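Local coordinates for protein MucR Phosphodiesterase (Pseudomonas aeruginosa, PDB 5M1T) that is an EAL-domain protein with a modified TIM-barrel fold that binds C2E and two magnesium ions, at residues A[82-85]-A[86-89]; A[128-132]-A[133-137]. All coordinates share one frame; numbering follows the deposited sequence.

Contact 1 (A[82-85]-A[86-89]). With C2E (9,9'-[(2R,3R,3aS,5S,7aR,9R,10R,10aS,12S,14aR)-3,5,10,12-tetrahydroxy-5,12-dioxidooctahydro-2H,7H-difuro[3,2-d:3',2'-j][1,3,7,9,2,8]tetraoxadiphosphacyclododecine-2,9-diyl]bis(2-amino-1,9-dihydro-6H-purin-6-one)), chain C.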
ATOM      1  N   GLN A  82       3.264 -13.118 -18.278  1.00 32.03           N
ATOM      2  CA  GLN A  82       3.922 -12.476 -19.398  1.00 33.98           C
ATOM      3  C   GLN A  82       3.741 -10.950 -19.428  1.00 33.76           C
ATOM      4  O   GLN A  82       4.409 -10.268 -20.198  1.00 34.80           O
ATOM      5  CB  GLN A  82       3.424 -13.068 -20.700  1.00 36.57           C
ATOM      6  CG  GLN A  82       3.742 -14.548 -20.843  1.00 39.44           C
ATOM      7  CD  GLN A  82       2.972 -15.177 -21.994  1.00 43.17           C
ATOM      8  OE1 GLN A  82       3.107 -14.744 -23.139  1.00 45.64           O
ATOM      9  NE2 GLN A  82       2.149 -16.195 -21.700  1.00 44.74           N
ATOM     10  N   PHE A  83       2.859 -10.402 -18.594  1.00 32.13           N
ATOM     11  CA  PHE A  83       2.619  -8.949 -18.610  1.00 30.41           C
ATOM     12  C   PHE A  83       2.287  -8.284 -17.274  1.00 29.37           C
ATOM     13  O   PHE A  83       2.301  -7.072 -17.191  1.00 29.28           O
ATOM     14  CB  PHE A  83       1.524  -8.598 -19.627  1.00 30.40           C
ATOM     15  CG  PHE A  83       0.167  -9.118 -19.273  1.00 28.87           C
ATOM     16  CD1 PHE A  83      -0.685  -8.394 -18.484  1.00 28.74           C
ATOM     17  CD2 PHE A  83      -0.253 -10.342 -19.763  1.00 29.57           C
ATOM     18  CE1 PHE A  83      -1.948  -8.892 -18.167  1.00 29.38           C
ATOM     19  CE2 PHE A  83      -1.509 -10.871 -19.442  1.00 28.78           C
ATOM     20  CZ  PHE A  83      -2.362 -10.140 -18.651  1.00 29.16           C
ATOM     21  N   LEU A  84       1.982  -9.035 -16.221  1.00 28.70           N
ATOM     22  CA  LEU A  84       1.709  -8.385 -14.930  1.00 28.10           C
ATOM     23  C   LEU A  84       2.913  -7.687 -14.281  1.00 27.76           C
ATOM     24  O   LEU A  84       2.723  -6.727 -13.554  1.00 27.71           O
ATOM     25  CB  LEU A  84       1.073  -9.360 -13.935  1.00 28.38           C
ATOM     26  CG  LEU A  84      -0.431  -9.622 -14.084  1.00 28.21           C
ATOM     27  CD1 LEU A  84      -0.885 -10.554 -12.985  1.00 28.93           C
ATOM     28  CD2 LEU A  84      -1.241  -8.351 -13.983  1.00 28.84           C
ATOM     29  N   PRO A  85       4.151  -8.166 -14.522  1.00 27.24           N
ATOM     30  CA  PRO A  85       5.286  -7.430 -13.985  1.00 27.26           C
ATOM     31  C   PRO A  85       5.469  -6.032 -14.608  1.00 27.31           C
ATOM     32  O   PRO A  85       5.805  -5.085 -13.901  1.00 26.45           O
ATOM     33  CB  PRO A  85       6.484  -8.336 -14.312  1.00 27.55           C
ATOM     34  CG  PRO A  85       5.881  -9.695 -14.449  1.00 27.02           C
ATOM     35  CD  PRO A  85       4.569  -9.437 -15.121  1.00 26.76           C
ATOM     36  N   LEU A  86       5.244  -5.921 -15.918  1.00 27.48           N
ATOM     37  CA  LEU A  86       5.188  -4.629 -16.591  1.00 27.42           C
ATOM     38  C   LEU A  86       4.043  -3.778 -16.046  1.00 26.87           C
ATOM     39  O   LEU A  86       4.186  -2.571 -15.844  1.00 25.84           O
ATOM     40  CB  LEU A  86       5.012  -4.830 -18.094  1.00 28.38           C
ATOM     41  CG  LEU A  86       4.901  -3.574 -18.952  1.00 29.46           C
ATOM     42  CD1 LEU A  86       6.208  -2.777 -18.829  1.00 30.46           C
ATOM     43  CD2 LEU A  86       4.587  -3.879 -20.428  1.00 29.83           C
ATOM     44  N   ALA A  87       2.898  -4.405 -15.801  1.00 26.37           N
ATOM     45  CA  ALA A  87       1.777  -3.688 -15.223  1.00 26.52           C
ATOM     46  C   ALA A  87       2.088  -3.177 -13.825  1.00 27.58           C
ATOM     47  O   ALA A  87       1.701  -2.045 -13.476  1.00 27.25           O
ATOM     48  CB  ALA A  87       0.522  -4.548 -15.216  1.00 25.80           C
ATOM     49  N   GLU A  88       2.801  -3.984 -13.031  1.00 29.23           N
ATOM     50  CA  GLU A  88       3.186  -3.587 -11.659  1.00 30.57           C
ATOM     51  C   GLU A  88       4.136  -2.396 -11.704  1.00 32.85           C
ATOM     52  O   GLU A  88       3.874  -1.369 -11.066  1.00 33.47           O
ATOM     53  CB  GLU A  88       3.823  -4.754 -10.893  1.00 31.05           C
ATOM     54  CG  GLU A  88       4.150  -4.477  -9.426  1.00 31.28           C
ATOM     55  CD  GLU A  88       2.979  -4.706  -8.459  1.00 32.59           C
ATOM     56  OE1 GLU A  88       1.779  -4.617  -8.910  1.00 32.37           O
ATOM     57  OE2 GLU A  88       3.263  -4.939  -7.238  1.00 30.49           O
ATOM     58  N   LYS A  89       5.222  -2.532 -12.470  1.00 34.27           N
ATOM     59  CA  LYS A  89       6.248  -1.483 -12.620  1.00 35.02           C
ATOM     60  C   LYS A  89       5.719  -0.133 -13.159  1.00 32.99           C
ATOM     61  O   LYS A  89       6.178   0.935 -12.758  1.00 32.87           O
ATOM     62  CB  LYS A  89       7.378  -2.012 -13.521  1.00 38.21           C
ATOM     63  CG  LYS A  89       8.425  -0.975 -13.901  1.00 41.14           C
ATOM     64  CD  LYS A  89       9.658  -1.590 -14.586  1.00 43.83           C
ATOM     65  CE  LYS A  89       9.403  -1.973 -16.054  1.00 45.70           C
ATOM     66  NZ  LYS A  89      10.383  -2.962 -16.625  1.00 46.06           N
TER
HETATM   67  P1  C2E C 701      -1.754 -17.637  -8.700  1.00 22.24           P
HETATM   68  O2P C2E C 701      -2.501 -16.684  -7.809  1.00 20.84           O
HETATM   69  O1P C2E C 701      -0.907 -18.666  -7.980  1.00 23.32           O
HETATM   70  O5' C2E C 701      -2.836 -18.366  -9.618  1.00 22.29           O
HETATM   71  C5' C2E C 701      -2.759 -19.752  -9.868  1.00 23.46           C
HETATM   72  C4' C2E C 701      -1.983 -20.036 -11.134  1.00 24.20           C
HETATM   73  O4' C2E C 701      -1.774 -21.458 -11.227  1.00 24.39           O
HETATM   74  C3' C2E C 701      -2.744 -19.635 -12.386  1.00 24.54           C
HETATM   75  O3' C2E C 701      -1.805 -19.240 -13.386  1.00 24.24           O
HETATM   76  C2' C2E C 701      -3.421 -20.914 -12.829  1.00 24.90           C
HETATM   77  O2' C2E C 701      -3.703 -20.948 -14.229  1.00 24.85           O
HETATM   78  C1' C2E C 701      -2.334 -21.914 -12.459  1.00 25.52           C
HETATM   79  N9  C2E C 701      -2.821 -23.281 -12.274  1.00 26.89           N
HETATM   80  C8  C2E C 701      -3.945 -23.664 -11.648  1.00 28.42           C
HETATM   81  N7  C2E C 701      -4.052 -25.011 -11.669  1.00 28.63           N
HETATM   82  C5  C2E C 701      -2.975 -25.494 -12.304  1.00 27.16           C
HETATM   83  C6  C2E C 701      -2.471 -26.823 -12.664  1.00 27.17           C
HETATM   84  O6  C2E C 701      -3.115 -27.846 -12.340  1.00 26.62           O
HETATM   85  N1  C2E C 701      -1.308 -26.881 -13.333  1.00 27.66           N
HETATM   86  C2  C2E C 701      -0.612 -25.774 -13.680  1.00 27.78           C
HETATM   87  N2  C2E C 701       0.552 -25.895 -14.359  1.00 28.62           N
HETATM   88  N3  C2E C 701      -1.014 -24.529 -13.369  1.00 27.41           N
HETATM   89  C4  C2E C 701      -2.170 -24.345 -12.704  1.00 27.29           C
HETATM   90  P11 C2E C 701      -2.032 -17.893 -14.235  1.00 24.35           P
HETATM   91  O21 C2E C 701      -3.503 -17.801 -14.607  1.00 25.26           O
HETATM   92  O11 C2E C 701      -1.188 -17.955 -15.463  1.00 23.75           O
HETATM   93  O5A C2E C 701      -1.645 -16.670 -13.281  1.00 23.76           O
HETATM   94  C5A C2E C 701      -0.310 -16.596 -12.771  1.00 23.16           C
HETATM   95  C4A C2E C 701      -0.247 -15.570 -11.660  1.00 22.66           C
HETATM   96  O4A C2E C 701      -0.667 -14.293 -12.128  1.00 22.85           O
HETATM   97  C3A C2E C 701      -1.206 -15.863 -10.535  1.00 22.98           C
HETATM   98  O3A C2E C 701      -0.712 -16.844  -9.641  1.00 23.46           O
HETATM   99  C2A C2E C 701      -1.370 -14.514  -9.885  1.00 22.75           C
HETATM  100  O2A C2E C 701      -0.276 -14.210  -9.031  1.00 23.97           O
HETATM  101  C1A C2E C 701      -1.306 -13.577 -11.066  1.00 22.88           C
HETATM  102  N91 C2E C 701      -2.677 -13.136 -11.451  1.00 23.00           N
HETATM  103  C81 C2E C 701      -3.576 -13.758 -12.244  1.00 22.66           C
HETATM  104  N71 C2E C 701      -4.702 -13.007 -12.374  1.00 22.34           N
HETATM  105  C51 C2E C 701      -4.510 -11.892 -11.649  1.00 22.03           C
HETATM  106  C61 C2E C 701      -5.283 -10.678 -11.333  1.00 22.16           C
HETATM  107  O61 C2E C 701      -6.438 -10.529 -11.788  1.00 22.02           O
HETATM  108  N11 C2E C 701      -4.712  -9.758 -10.536  1.00 22.23           N
HETATM  109  C21 C2E C 701      -3.472  -9.926 -10.026  1.00 22.82           C
HETATM  110  N21 C2E C 701      -2.950  -8.972  -9.235  1.00 24.19           N
HETATM  111  N31 C2E C 701      -2.703 -11.009 -10.268  1.00 22.31           N
HETATM  112  C41 C2E C 701      -3.184 -11.993 -11.048  1.00 22.18           C
HETATM  113  O   HOH W   1       5.821  -8.409 -17.897  1.00 33.92           O
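Leu84 lays one methyl on a face of a C2E guanine base, while its other methyl points back at Ala87 one helical turn on. CD1 of Leu84 stands over the N31-C41 margin of the base, 3.3 Å from N31. This is a close apolar contact on the base. CD2 of Leu84 lies 4.4 Å from CB of Ala87, a looser apolar touch. Chi1 (-80°) sets CG of Leu84 beside the backbone N, and the trans chi2 (-177°) sends CD1 to the base and CD2 to Ala87. The ring of Phe83 makes an edge-to-face stack with Trp70.

Phe83 is the N-cap of helix 84-90. Its backbone O accepts from Ala87 N at 3.1 Å. The next bonds follow the same i to i+4 step. Glu88 N donates to Leu84 O at 2.8 Å, and Lys89 N to Pro85 O at 3.0 Å. Leu86 N, in the first turn, is served by a water at 3.2 Å, which also donates to Gln82 O. Glu88 bends at chi2 (85°), and its OE1 bonds to Ser126 OG.

Leu84, in the first turn, is the residue here that lines the ligand pocket. Leu84, Ala87 and Glu88 pack on Ile93 of helix 93-113, while Phe83, Leu86 and Ala87 rest against helix 32-38.

Contact 2 (A[128-132]-A[133-137])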
ATOM      1  N   LEU A 128       1.630  -3.954  -4.991  1.00 25.99           N
ATOM      2  CA  LEU A 128       1.272  -2.547  -5.147  1.00 26.52           C
ATOM      3  C   LEU A 128      -0.230  -2.338  -4.846  1.00 26.02           C
ATOM      4  O   LEU A 128      -0.613  -1.386  -4.184  1.00 26.22           O
ATOM      5  CB  LEU A 128       1.628  -2.059  -6.560  1.00 27.35           C
ATOM      6  CG  LEU A 128       1.550  -0.554  -6.853  1.00 28.67           C
ATOM      7  CD1 LEU A 128       2.323  -0.252  -8.115  1.00 29.27           C
ATOM      8  CD2 LEU A 128       0.148  -0.034  -7.086  1.00 29.29           C
ATOM      9  N   GLN A 129      -1.080  -3.243  -5.310  1.00 25.08           N
ATOM     10  CA  GLN A 129      -2.509  -3.133  -5.026  1.00 24.04           C
ATOM     11  C   GLN A 129      -2.757  -3.258  -3.529  1.00 23.79           C
ATOM     12  O   GLN A 129      -3.606  -2.572  -2.973  1.00 23.07           O
ATOM     13  CB  GLN A 129      -3.284  -4.227  -5.755  1.00 24.22           C
ATOM     14  CG  GLN A 129      -3.236  -4.134  -7.261  1.00 24.13           C
ATOM     15  CD  GLN A 129      -3.806  -5.378  -7.909  1.00 24.19           C
ATOM     16  OE1 GLN A 129      -3.246  -6.479  -7.793  1.00 23.22           O
ATOM     17  NE2 GLN A 129      -4.939  -5.213  -8.612  1.00 24.39           N
ATOM     18  N   PHE A 130      -2.036  -4.168  -2.872  1.00 23.96           N
ATOM     19  CA  PHE A 130      -2.241  -4.405  -1.442  1.00 23.68           C
ATOM     20  C   PHE A 130      -1.865  -3.164  -0.620  1.00 23.94           C
ATOM     21  O   PHE A 130      -2.504  -2.869   0.402  1.00 24.21           O
ATOM     22  CB  PHE A 130      -1.450  -5.616  -0.973  1.00 23.72           C
ATOM     23  CG  PHE A 130      -1.674  -5.956   0.479  1.00 24.19           C
ATOM     24  CD1 PHE A 130      -2.914  -6.367   0.909  1.00 24.23           C
ATOM     25  CD2 PHE A 130      -0.646  -5.886   1.399  1.00 24.76           C
ATOM     26  CE1 PHE A 130      -3.149  -6.662   2.233  1.00 24.42           C
ATOM     27  CE2 PHE A 130      -0.866  -6.193   2.736  1.00 25.45           C
ATOM     28  CZ  PHE A 130      -2.136  -6.579   3.154  1.00 24.98           C
ATOM     29  N   ALA A 131      -0.839  -2.435  -1.076  1.00 23.87           N
ATOM     30  CA  ALA A 131      -0.337  -1.249  -0.391  1.00 23.89           C
ATOM     31  C   ALA A 131      -1.027   0.043  -0.837  1.00 24.46           C
ATOM     32  O   ALA A 131      -0.798   1.096  -0.228  1.00 25.02           O
ATOM     33  CB  ALA A 131       1.155  -1.108  -0.621  1.00 24.18           C
ATOM     34  N   HIS A 132      -1.872  -0.017  -1.869  1.00 23.77           N
ATOM     35  CA  HIS A 132      -2.470   1.192  -2.433  1.00 23.96           C
ATOM     36  C   HIS A 132      -3.386   1.859  -1.415  1.00 23.69           C
ATOM     37  O   HIS A 132      -4.259   1.214  -0.840  1.00 24.00           O
ATOM     38  CB  HIS A 132      -3.264   0.845  -3.692  1.00 24.25           C
ATOM     39  CG  HIS A 132      -3.489   2.010  -4.596  1.00 24.83           C
ATOM     40  ND1 HIS A 132      -4.461   2.961  -4.368  1.00 26.09           N
ATOM     41  CD2 HIS A 132      -2.837   2.402  -5.717  1.00 25.36           C
ATOM     42  CE1 HIS A 132      -4.412   3.876  -5.322  1.00 26.25           C
ATOM     43  NE2 HIS A 132      -3.436   3.554  -6.156  1.00 25.73           N
ATOM     44  N   ALA A 133      -3.197   3.145  -1.195  1.00 23.30           N
ATOM     45  CA  ALA A 133      -3.992   3.881  -0.223  1.00 23.43           C
ATOM     46  C   ALA A 133      -5.505   3.691  -0.367  1.00 23.06           C
ATOM     47  O   ALA A 133      -6.228   3.776   0.627  1.00 23.02           O
ATOM     48  CB  ALA A 133      -3.673   5.371  -0.310  1.00 23.87           C
ATOM     49  N   GLY A 134      -5.964   3.483  -1.592  1.00 22.60           N
ATOM     50  CA  GLY A 134      -7.368   3.359  -1.884  1.00 22.79           C
ATOM     51  C   GLY A 134      -7.930   1.949  -1.914  1.00 22.99           C
ATOM     52  O   GLY A 134      -9.131   1.778  -2.179  1.00 22.50           O
ATOM     53  N   LEU A 135      -7.112   0.934  -1.626  1.00 22.80           N
ATOM     54  CA  LEU A 135      -7.572  -0.452  -1.734  1.00 22.80           C
ATOM     55  C   LEU A 135      -8.907  -0.711  -1.084  1.00 23.30           C
ATOM     56  O   LEU A 135      -9.791  -1.246  -1.733  1.00 23.91           O
ATOM     57  CB  LEU A 135      -6.558  -1.435  -1.158  1.00 22.67           C
ATOM     58  CG  LEU A 135      -7.042  -2.902  -1.131  1.00 22.15           C
ATOM     59  CD1 LEU A 135      -7.117  -3.466  -2.546  1.00 21.92           C
ATOM     60  CD2 LEU A 135      -6.100  -3.728  -0.299  1.00 22.18           C
ATOM     61  N   VAL A 136      -9.045  -0.353   0.187  1.00 24.75           N
ATOM     62  CA  VAL A 136     -10.263  -0.646   0.967  1.00 25.95           C
ATOM     63  C   VAL A 136     -11.498   0.092   0.480  1.00 27.28           C
ATOM     64  O   VAL A 136     -12.588  -0.471   0.490  1.00 27.32           O
ATOM     65  CB  VAL A 136     -10.083  -0.330   2.465  1.00 26.40           C
ATOM     66  CG1 VAL A 136     -11.402  -0.481   3.202  1.00 26.99           C
ATOM     67  CG2 VAL A 136      -9.054  -1.271   3.055  1.00 27.05           C
ATOM     68  N   ASP A 137     -11.333   1.353   0.083  1.00 28.17           N
ATOM     69  CA  ASP A 137     -12.434   2.114  -0.450  1.00 29.80           C
ATOM     70  C   ASP A 137     -12.892   1.480  -1.746  1.00 29.37           C
ATOM     71  O   ASP A 137     -14.090   1.380  -1.997  1.00 29.80           O
ATOM     72  CB  ASP A 137     -12.048   3.591  -0.677  1.00 31.73           C
ATOM     73  CG  ASP A 137     -11.850   4.338   0.619  1.00 34.20           C
ATOM     74  OD1 ASP A 137     -12.069   3.743   1.696  1.00 36.14           O
ATOM     75  OD2 ASP A 137     -11.447   5.523   0.575  1.00 38.37           O
TER
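This is a local contact in the type I turn between helix 127-131 and helix 135-145, where the His132 side chain makes a capping bond to Gly134 N. It lies in the connection that follows strand 120-124 of the barrel. The beta turn runs from His132 to Leu135. Its closing bond goes from Leu135 N to His132 O at 3.0 Å, with the donor well above the carbonyl plane (52°).

The His132 ring adds a second bond. ND1 accepts from Gly134 N at 3.2 Å, and the donor sits at the ring edge, tilted 15° from its plane. With CG of His132 anti to the backbone N, chi1 puts the ring on the side of the turn, and chi2 (-79°) turns ND1 to Gly134 N. An accepting ND1 is consistent with a proton on NE2.

Leu135 points back at the first helix. Its CD1 lies 3.6 Å from Gln129 O, and its CD2 meets CD1 of Phe130 at 4.3 Å. The far end of Gln129 faces the ligand: OE1 bonds to C2E N21 and to Ser126 N.

Ala133 N donates to Asn237 of the second subunit, so the turn also takes part in the dimer interface. Phe130 and Leu135 pack on helix 166-178, and Gln129 and His132 on helix 93-113.

Overall arrangement
Contact 1 comes first along the chain, and contact 2 opens after helix 93-113 and strand 120-124. Their centres are about 17 Å apart. Both lie in the EAL domain, on helical connections of the barrel. Helix 93-113 touches both, with Ile93 meeting side chains from each. They also join directly: OE2 of Glu88 is 2.9 Å from Leu128 N, a probable hydrogen bond into helix 127-131. Each supplies one residue to the C2E pocket, and both residues reach the same guanine base. Each of these side chains is about 10 Å from a bound magnesium ion. Contact 2 alone meets the second subunit.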